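Putative secreted endoglycosylceramidase (Rhodococcus hoagii, PDB 6JYZ) probably hydrolyses O-glycosyl bonds as a glycoside hydrolase of family 5, acting as an endogalactosylceramidase on glycosylated ceramides. Local coordinates at residues Gln184-Asp189 and Gly195-Thr200; Pro291-Gln296 and Arg312-Ala317; Glu422-Asp427 and Ala434-Ala439. One frame throughout, in Å; residues are numbered along the deposited sequence.

Interaction 1 (Gln184-Asp189 and Gly195-Thr200)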
loop_
_atom_site.group_PDB
_atom_site.type_symbol
_atom_site.label_atom_id
_atom_site.label_comp_id
_atom_site.label_asym_id
_atom_site.label_seq_id
_atom_site.Cartn_x
_atom_site.Cartn_y
_atom_site.Cartn_z
ATOM N N GLN A 184 19.776 2.393 -10.736
ATOM C CA GLN A 184 21.121 2.145 -10.260
ATOM C C GLN A 184 21.800 3.479 -9.909
ATOM O O GLN A 184 22.543 3.556 -8.924
ATOM C CB GLN A 184 21.955 1.339 -11.258
ATOM C CG GLN A 184 23.258 0.838 -10.617
ATOM C CD GLN A 184 22.952 -0.035 -9.415
ATOM O OE1 GLN A 184 22.022 -0.870 -9.451
ATOM N NE2 GLN A 184 23.731 0.094 -8.346
ATOM N N ALA A 185 21.540 4.542 -10.712
ATOM C CA ALA A 185 22.088 5.869 -10.373
ATOM C C ALA A 185 21.597 6.305 -9.014
ATOM O O ALA A 185 22.369 6.835 -8.206
ATOM C CB ALA A 185 21.638 6.841 -11.414
ATOM N N PHE A 186 20.319 6.039 -8.704
ATOM C CA PHE A 186 19.783 6.337 -7.380
ATOM C C PHE A 186 20.485 5.530 -6.310
ATOM O O PHE A 186 20.920 6.093 -5.263
ATOM C CB PHE A 186 18.292 6.046 -7.386
ATOM C CG PHE A 186 17.621 6.051 -6.052
ATOM C CD1 PHE A 186 17.233 7.256 -5.448
ATOM C CD2 PHE A 186 17.402 4.856 -5.408
ATOM C CE1 PHE A 186 16.612 7.237 -4.207
ATOM C CE2 PHE A 186 16.808 4.827 -4.147
ATOM C CZ PHE A 186 16.395 6.029 -3.536
ATOM N N TYR A 187 20.640 4.195 -6.465
ATOM C CA TYR A 187 21.276 3.431 -5.395
ATOM C C TYR A 187 22.732 3.866 -5.196
ATOM O O TYR A 187 23.216 3.804 -4.041
ATOM C CB TYR A 187 21.197 1.918 -5.704
ATOM C CG TYR A 187 19.796 1.392 -5.680
ATOM C CD1 TYR A 187 18.979 1.561 -4.543
ATOM C CD2 TYR A 187 19.243 0.755 -6.799
ATOM C CE1 TYR A 187 17.675 1.080 -4.547
ATOM C CE2 TYR A 187 17.969 0.202 -6.785
ATOM C CZ TYR A 187 17.172 0.435 -5.660
ATOM O OH TYR A 187 15.867 -0.034 -5.645
ATOM N N ASP A 188 23.388 4.258 -6.286
ATOM C CA ASP A 188 24.785 4.740 -6.186
ATOM C C ASP A 188 24.873 6.199 -5.757
ATOM O O ASP A 188 25.971 6.719 -5.611
ATOM C CB ASP A 188 25.492 4.463 -7.505
ATOM C CG ASP A 188 25.631 2.917 -7.702
ATOM O OD1 ASP A 188 25.783 2.208 -6.712
ATOM O OD2 ASP A 188 25.706 2.557 -8.781
ATOM N N ASP A 189 23.743 6.867 -5.548
ATOM C CA ASP A 189 23.679 8.266 -5.093
ATOM C C ASP A 189 24.393 9.153 -6.111
ATOM O O ASP A 189 25.000 10.175 -5.742
ATOM C CB ASP A 189 24.230 8.468 -3.676
ATOM C CG ASP A 189 23.671 9.686 -2.978
ATOM O OD1 ASP A 189 22.682 10.286 -3.397
ATOM O OD2 ASP A 189 24.270 9.956 -1.892
ATOM N N GLY A 195 20.412 11.167 -1.611
ATOM C CA GLY A 195 20.407 12.091 -0.455
ATOM C C GLY A 195 19.238 13.068 -0.581
ATOM O O GLY A 195 18.646 13.424 0.451
ATOM N N HIS A 196 18.855 13.441 -1.788
ATOM C CA HIS A 196 17.659 14.268 -1.955
ATOM C C HIS A 196 16.384 13.571 -1.499
ATOM O O HIS A 196 15.555 14.172 -0.839
ATOM C CB HIS A 196 17.494 14.708 -3.404
ATOM C CG HIS A 196 18.339 15.876 -3.754
ATOM N ND1 HIS A 196 19.580 15.915 -4.315
ATOM C CD2 HIS A 196 17.908 17.133 -3.714
ATOM C CE1 HIS A 196 19.940 17.212 -4.510
ATOM N NE2 HIS A 196 18.912 17.948 -4.163
ATOM N N LEU A 197 16.185 12.306 -1.891
ATOM C CA LEU A 197 14.991 11.610 -1.420
ATOM C C LEU A 197 15.021 11.420 0.096
ATOM O O LEU A 197 13.981 11.550 0.771
ATOM C CB LEU A 197 14.793 10.261 -2.151
ATOM C CG LEU A 197 13.529 9.523 -1.714
ATOM C CD1 LEU A 197 12.280 10.411 -1.865
ATOM C CD2 LEU A 197 13.367 8.214 -2.495
ATOM N N VAL A 198 16.186 11.093 0.665
ATOM C CA VAL A 198 16.275 10.953 2.107
ATOM C C VAL A 198 15.867 12.255 2.806
ATOM O O VAL A 198 15.076 12.217 3.769
ATOM C CB VAL A 198 17.713 10.512 2.481
ATOM C CG1 VAL A 198 17.958 10.612 3.967
ATOM C CG2 VAL A 198 17.979 9.073 2.019
ATOM N N GLN A 199 16.374 13.399 2.334
ATOM C CA GLN A 199 16.003 14.674 2.932
ATOM C C GLN A 199 14.534 14.955 2.715
ATOM O O GLN A 199 13.869 15.459 3.639
ATOM C CB GLN A 199 16.893 15.753 2.335
ATOM C CG GLN A 199 16.432 17.162 2.787
ATOM C CD GLN A 199 17.366 18.245 2.312
ATOM O OE1 GLN A 199 17.411 18.603 1.147
ATOM N NE2 GLN A 199 18.157 18.690 3.228
ATOM N N THR A 200 13.975 14.658 1.552
ATOM C CA THR A 200 12.552 14.856 1.305
ATOM C C THR A 200 11.709 14.012 2.295
ATOM O O THR A 200 10.720 14.509 2.859
ATOM C CB THR A 200 12.217 14.547 -0.167
ATOM O OG1 THR A 200 12.881 15.526 -0.962
ATOM C CG2 THR A 200 10.721 14.516 -0.423
#

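Interaction 2 (Pro291-Gln296 and Arg312-Ala317)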
loop_
_atom_site.group_PDB
_atom_site.type_symbol
_atom_site.label_atom_id
_atom_site.label_comp_id
_atom_site.label_asym_id
_atom_site.label_seq_id
_atom_site.Cartn_x
_atom_site.Cartn_y
_atom_site.Cartn_z
ATOM N N PRO A 291 5.865 -6.991 1.781
ATOM C CA PRO A 291 5.836 -7.547 0.423
ATOM C C PRO A 291 4.427 -7.434 -0.134
ATOM O O PRO A 291 3.440 -7.304 0.614
ATOM C CB PRO A 291 6.201 -9.024 0.660
ATOM C CG PRO A 291 5.563 -9.321 2.011
ATOM C CD PRO A 291 5.828 -8.042 2.817
ATOM N N HIS A 292 4.333 -7.403 -1.447
ATOM C CA HIS A 292 3.076 -7.352 -2.179
ATOM C C HIS A 292 2.726 -8.759 -2.617
ATOM O O HIS A 292 3.483 -9.410 -3.343
ATOM C CB HIS A 292 3.125 -6.384 -3.371
ATOM C CG HIS A 292 3.456 -4.994 -2.885
ATOM N ND1 HIS A 292 3.756 -3.966 -3.768
ATOM C CD2 HIS A 292 3.483 -4.471 -1.620
ATOM C CE1 HIS A 292 3.955 -2.847 -3.038
ATOM N NE2 HIS A 292 3.815 -3.113 -1.733
ATOM N N LEU A 293 1.597 -9.238 -2.092
ATOM C CA LEU A 293 1.269 -10.695 -2.198
ATOM C C LEU A 293 0.429 -10.978 -3.420
ATOM O O LEU A 293 -0.808 -11.064 -3.360
ATOM C CB LEU A 293 0.564 -11.153 -0.921
ATOM C CG LEU A 293 1.342 -10.926 0.365
ATOM C CD1 LEU A 293 0.609 -11.548 1.581
ATOM C CD2 LEU A 293 2.727 -11.564 0.309
ATOM N N TYR A 294 1.102 -11.093 -4.566
ATOM C CA TYR A 294 0.466 -11.231 -5.867
ATOM C C TYR A 294 0.468 -12.678 -6.396
ATOM O O TYR A 294 0.086 -12.880 -7.560
ATOM C CB TYR A 294 1.110 -10.271 -6.890
ATOM C CG TYR A 294 0.615 -8.839 -6.753
ATOM C CD1 TYR A 294 -0.727 -8.487 -6.886
ATOM C CD2 TYR A 294 1.478 -7.788 -6.499
ATOM C CE1 TYR A 294 -1.173 -7.173 -6.860
ATOM C CE2 TYR A 294 1.077 -6.455 -6.471
ATOM C CZ TYR A 294 -0.255 -6.159 -6.646
ATOM O OH TYR A 294 -0.755 -4.879 -6.676
ATOM N N SER A 295 0.805 -13.660 -5.548
ATOM C CA SER A 295 0.758 -15.061 -5.963
ATOM C C SER A 295 -0.646 -15.428 -6.437
ATOM O O SER A 295 -1.653 -15.108 -5.808
ATOM C CB SER A 295 1.235 -15.965 -4.909
ATOM O OG SER A 295 2.598 -15.691 -4.552
ATOM N N GLN A 296 -0.670 -16.113 -7.576
ATOM C CA GLN A 296 -1.893 -16.576 -8.267
ATOM C C GLN A 296 -2.729 -15.414 -8.752
ATOM O O GLN A 296 -3.918 -15.600 -9.131
ATOM C CB GLN A 296 -2.705 -17.611 -7.478
ATOM C CG GLN A 296 -1.845 -18.788 -7.172
ATOM C CD GLN A 296 -2.636 -19.986 -6.716
ATOM O OE1 GLN A 296 -3.080 -20.115 -5.584
ATOM N NE2 GLN A 296 -2.766 -20.940 -7.629
ATOM N N ARG A 312 2.652 -17.980 3.651
ATOM C CA ARG A 312 3.605 -18.650 4.525
ATOM C C ARG A 312 5.027 -18.130 4.315
ATOM O O ARG A 312 5.751 -17.924 5.285
ATOM C CB ARG A 312 3.599 -20.203 4.316
ATOM C CG ARG A 312 2.279 -20.770 4.878
ATOM C CD ARG A 312 2.317 -22.315 4.691
ATOM N NE ARG A 312 0.988 -22.822 5.031
ATOM C CZ ARG A 312 0.015 -23.160 4.182
ATOM N NH1 ARG A 312 0.199 -23.163 2.870
ATOM N NH2 ARG A 312 -1.136 -23.604 4.699
ATOM N N ILE A 313 5.401 -17.863 3.060
ATOM C CA ILE A 313 6.732 -17.330 2.782
ATOM C C ILE A 313 6.880 -15.942 3.391
ATOM O O ILE A 313 7.863 -15.627 4.031
ATOM C CB ILE A 313 6.924 -17.291 1.256
ATOM C CG1 ILE A 313 6.960 -18.720 0.679
ATOM C CG2 ILE A 313 8.221 -16.556 0.937
ATOM C CD1 ILE A 313 6.839 -18.779 -0.853
ATOM N N ALA A 314 5.849 -15.097 3.199
ATOM C CA ALA A 314 5.906 -13.739 3.730
ATOM C C ALA A 314 5.940 -13.718 5.257
ATOM O O ALA A 314 6.630 -12.910 5.863
ATOM C CB ALA A 314 4.718 -12.948 3.216
ATOM N N VAL A 315 5.155 -14.611 5.886
ATOM C CA VAL A 315 5.107 -14.696 7.340
ATOM C C VAL A 315 6.477 -15.158 7.878
ATOM O O VAL A 315 6.980 -14.624 8.868
ATOM C CB VAL A 315 3.988 -15.676 7.767
ATOM C CG1 VAL A 315 4.098 -16.106 9.237
ATOM C CG2 VAL A 315 2.623 -15.073 7.514
ATOM N N ALA A 316 7.116 -16.128 7.190
ATOM C CA ALA A 316 8.434 -16.559 7.644
ATOM C C ALA A 316 9.470 -15.457 7.495
ATOM O O ALA A 316 10.337 -15.259 8.345
ATOM C CB ALA A 316 8.883 -17.790 6.866
ATOM N N ALA A 317 9.386 -14.685 6.410
ATOM C CA ALA A 317 10.317 -13.551 6.201
ATOM C C ALA A 317 10.115 -12.499 7.300
ATOM O O ALA A 317 11.056 -12.001 7.887
ATOM C CB ALA A 317 10.095 -12.969 4.816
#

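Interaction 3 (Glu422-Asp427 and Ala434-Ala439). With EDO (1,2-ethanediol), chain F.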
loop_
_atom_site.group_PDB
_atom_site.type_symbol
_atom_site.label_atom_id
_atom_site.label_comp_id
_atom_site.label_asym_id
_atom_site.label_seq_id
_atom_site.Cartn_x
_atom_site.Cartn_y
_atom_site.Cartn_z
ATOM N N GLU A 422 -16.239 -16.691 10.933
ATOM C CA GLU A 422 -17.339 -16.630 11.915
ATOM C C GLU A 422 -17.050 -15.715 13.078
ATOM O O GLU A 422 -17.928 -15.600 13.942
ATOM C CB GLU A 422 -17.594 -18.026 12.466
ATOM C CG GLU A 422 -16.353 -18.716 13.029
ATOM C CD GLU A 422 -15.337 -19.514 12.143
ATOM O OE1 GLU A 422 -15.208 -19.366 10.767
ATOM O OE2 GLU A 422 -14.619 -20.354 12.819
ATOM N N GLY A 423 -15.883 -15.142 13.225
ATOM C CA GLY A 423 -15.662 -14.134 14.245
ATOM C C GLY A 423 -14.279 -14.258 14.832
ATOM O O GLY A 423 -13.324 -14.729 14.186
ATOM N N PHE A 424 -14.064 -13.769 16.045
ATOM C CA PHE A 424 -12.723 -13.582 16.586
ATOM C C PHE A 424 -12.678 -13.797 18.071
ATOM O O PHE A 424 -13.771 -13.796 18.715
ATOM C CB PHE A 424 -12.109 -12.194 16.236
ATOM C CG PHE A 424 -12.977 -11.026 16.717
ATOM C CD1 PHE A 424 -14.031 -10.527 15.992
ATOM C CD2 PHE A 424 -12.654 -10.462 17.939
ATOM C CE1 PHE A 424 -14.788 -9.462 16.480
ATOM C CE2 PHE A 424 -13.417 -9.386 18.422
ATOM C CZ PHE A 424 -14.468 -8.904 17.721
ATOM N N ARG A 425 -11.520 -14.019 18.613
ATOM C CA ARG A 425 -11.379 -14.302 20.028
ATOM C C ARG A 425 -10.047 -13.838 20.522
ATOM O O ARG A 425 -9.104 -13.623 19.693
ATOM C CB ARG A 425 -11.646 -15.749 20.409
ATOM C CG ARG A 425 -10.651 -16.748 19.895
ATOM C CD ARG A 425 -11.045 -18.203 20.338
ATOM N NE ARG A 425 -12.319 -18.585 19.755
ATOM C CZ ARG A 425 -13.471 -18.730 20.441
ATOM N NH1 ARG A 425 -13.544 -18.627 21.741
ATOM N NH2 ARG A 425 -14.590 -18.875 19.769
ATOM N N GLY A 426 -9.875 -13.673 21.808
ATOM C CA GLY A 426 -8.620 -13.237 22.361
ATOM C C GLY A 426 -8.625 -13.313 23.864
ATOM O O GLY A 426 -9.551 -13.931 24.477
ATOM N N ASP A 427 -7.585 -12.828 24.460
ATOM C CA ASP A 427 -7.453 -12.788 25.913
ATOM C C ASP A 427 -6.744 -11.521 26.289
ATOM O O ASP A 427 -5.506 -11.441 26.027
ATOM C CB ASP A 427 -6.730 -14.053 26.404
ATOM C CG ASP A 427 -6.668 -14.177 27.911
ATOM O OD1 ASP A 427 -6.932 -13.214 28.580
ATOM O OD2 ASP A 427 -6.173 -15.266 28.368
ATOM N N ALA A 434 -15.062 -3.516 16.265
ATOM C CA ALA A 434 -15.166 -4.409 15.118
ATOM C C ALA A 434 -16.116 -3.852 14.080
ATOM O O ALA A 434 -17.058 -3.076 14.416
ATOM C CB ALA A 434 -15.518 -5.806 15.532
ATOM N N TRP A 435 -15.949 -4.273 12.829
ATOM C CA TRP A 435 -16.803 -3.916 11.702
ATOM C C TRP A 435 -17.594 -5.118 11.218
ATOM O O TRP A 435 -17.061 -6.218 11.120
ATOM C CB TRP A 435 -15.862 -3.475 10.548
ATOM C CG TRP A 435 -16.499 -3.472 9.196
ATOM C CD1 TRP A 435 -16.344 -4.405 8.195
ATOM C CD2 TRP A 435 -17.470 -2.533 8.642
ATOM N NE1 TRP A 435 -17.106 -4.115 7.089
ATOM C CE2 TRP A 435 -17.826 -2.974 7.352
ATOM C CE3 TRP A 435 -18.002 -1.323 9.143
ATOM C CZ2 TRP A 435 -18.674 -2.206 6.529
ATOM C CZ3 TRP A 435 -18.846 -0.582 8.308
ATOM C CH2 TRP A 435 -19.167 -1.028 7.026
ATOM N N TYR A 436 -18.846 -4.844 10.804
ATOM C CA TYR A 436 -19.671 -5.838 10.135
ATOM C C TYR A 436 -20.367 -5.173 8.956
ATOM O O TYR A 436 -20.962 -4.110 9.154
ATOM C CB TYR A 436 -20.767 -6.425 11.060
ATOM C CG TYR A 436 -20.211 -7.122 12.269
ATOM C CD1 TYR A 436 -19.843 -6.406 13.398
ATOM C CD2 TYR A 436 -19.993 -8.476 12.220
ATOM C CE1 TYR A 436 -19.191 -7.008 14.449
ATOM C CE2 TYR A 436 -19.369 -9.114 13.298
ATOM C CZ TYR A 436 -18.967 -8.377 14.388
ATOM O OH TYR A 436 -18.289 -8.974 15.419
ATOM N N PRO A 437 -20.347 -5.717 7.741
ATOM C CA PRO A 437 -21.005 -5.065 6.605
ATOM C C PRO A 437 -22.494 -5.386 6.560
ATOM O O PRO A 437 -22.930 -6.438 7.042
ATOM C CB PRO A 437 -20.329 -5.740 5.374
ATOM C CG PRO A 437 -19.970 -7.144 5.881
ATOM C CD PRO A 437 -19.601 -6.922 7.346
ATOM N N GLY A 438 -23.196 -4.512 5.851
ATOM C CA GLY A 438 -24.546 -4.832 5.374
ATOM C C GLY A 438 -25.619 -4.203 6.236
ATOM O O GLY A 438 -25.429 -3.809 7.386
ATOM N N ALA A 439 -26.813 -4.155 5.611
ATOM C CA ALA A 439 -27.930 -3.509 6.277
ATOM C C ALA A 439 -28.520 -4.358 7.402
ATOM O O ALA A 439 -28.972 -3.764 8.378
ATOM C CB ALA A 439 -28.988 -3.184 5.228
HETATM C C1 EDO F . -12.148 -17.889 15.877
HETATM O O1 EDO F . -11.536 -18.414 17.052
HETATM C C2 EDO F . -13.577 -17.770 16.152
HETATM O O2 EDO F . -14.172 -18.859 16.839
#

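Interaction 1 (Gln184-Asp189 and Gly195-Thr200)
Phe186 and Leu197 meet at a slant: the methyl CD2 of Leu197 approaches the CE1-CZ side of the ring obliquely, 3.8 Å from Phe186 CE1 and nearly as close to Phe186 CZ. The phenyl group reaches this far because its CG stands opposite the backbone nitrogen (chi1 169°), which carries the ring out from the last turn of helix 177-187. On its other flank the same ring is steadied by Tyr187: Phe186 CD2 lies 3.7 Å above one face of the tyrosine ring, while Tyr187 CE1 comes to the phenylalanine edge in plane.

The polar half of the contact belongs to Asp189, which leaves the helix with positive phi in a Schellman motif. Its OD1 accepts the amide of Gly195, with N to OD1 at 3.0 Å and an N-H...O angle of 156°; the donor comes on the syn side, tilted 33° out of the carboxylate plane. The other oxygen, OD2, makes a salt bridge to Arg243. With an alanine here, the Gly195 amide would probably be left without its carboxylate acceptor and Arg243 without this carboxylate partner.

The short link between helices 177-187 and 193-206 is closed here, within the family 5 domain. Helix 230-251 runs past both: its Phe240 meets Phe186 edge-to-face and also touches Leu197, while Trp88 of helix 88-91 packs on Leu197 as well.

Interaction 2 (Pro291-Gln296 and Arg312-Ala317)
Leu293 reaches Ala314 because its CG sits opposite its own carbonyl carbon (chi1 -57°) and the chain then runs on extended (chi2 -174°), carrying CD2 to the helix. Pro291 presents the tip of its ring, in the C-gamma endo pucker, to the same methyl. Both belong to the loop that follows strand 287-289 of the (beta/alpha)8 barrel expected of family 5, and the helix they meet, 307-321, is the next long one along the chain. Leu293 is the centre of an inverse gamma turn, closed by a weak bond from Tyr294 N to His292 O.

The contact is purely apolar and buried. Ala314 CB lies 3.8 Å from Leu293 CD2 and 3.9 Å from Pro291 CG, so one small methyl bridges two loop residues. Trp268 of helix 268-271 packs on both Pro291 and Leu293, and Phe346 of helix 336-353 also touches the leucine.

The residues that alternate with these have other work. His292 ND1 bonds to Glu222, which lies in the Asn-Glu-Pro sequence characteristic of the family, and Tyr294 OH bonds to Glu329. The loop thus touches an outer helix through Pro291 and Leu293, and reaches two glutamates through His292 and Tyr294. Pro291 CG and Leu293 CD2 are themselves 4.0 Å apart, so with Ala314 CB the three carbons form a nearly equilateral triangle.

Interaction 3 (Glu422-Asp427 and Ala434-Ala439)
Phe424 touches two side chains of the 434-439 segment mainly through CE1, with CZ also near the Ala434 methyl. Its CE1 lies 3.7 Å from Tyr436 OH, which comes to the ring edge near its plane, and 3.8 Å from Ala434 CB, which approaches obliquely. Tyr436 extends its ring across to the phenylalanine so that only the phenolic end arrives, whereas Ala434 offers its methyl. Phe424 CG lies between the backbone nitrogen and the carbonyl carbon (chi1 57°), and that turns the ring toward both partners.

The two strands do not pair. Strand 423-428 belongs to a four-stranded antiparallel sheet, whereas strand 431-437 pairs with strands 409-414 and 460-467, so these side chains meet between two sheets, as in the core of a beta-sandwich. Val473 of strand 471-475 packs against both Phe424 and Tyr436; its backbone also bonds to that of Phe424, and Leu416 touches the phenylalanine too.

Next along the strand, Arg425 turns to a 1,2-ethanediol, probably from the crystallisation liquor. Arg425 NE gives a bond of 2.8 Å to diol O1, which lies at the guanidinium edge, and Arg425 NH2 gives a straighter one (169°) of 3.0 Å to O2. Glu418 also bonds to the diol.

The three contacts follow one another along the chain without overlap, each closing before the next opens. Interactions 1 and 2 lie in the same family 5 region, their centres 28 Å apart and their nearest atoms about 13 Å apart. The first joins consecutive helices 177-187 and 193-206; the second sets the loop after strand 287-289 against helix 307-321. Interaction 3 belongs to the later beta-rich part, 25 Å from interaction 2 and 44 Å from interaction 1, centre to centre, and it lies across the chain's centre from interaction 1. Strand 431-437 pairs with 409-414, so the sandwich-like part is connected by strand pairing to strand 38-47, which pairs with strands of the presumed barrel.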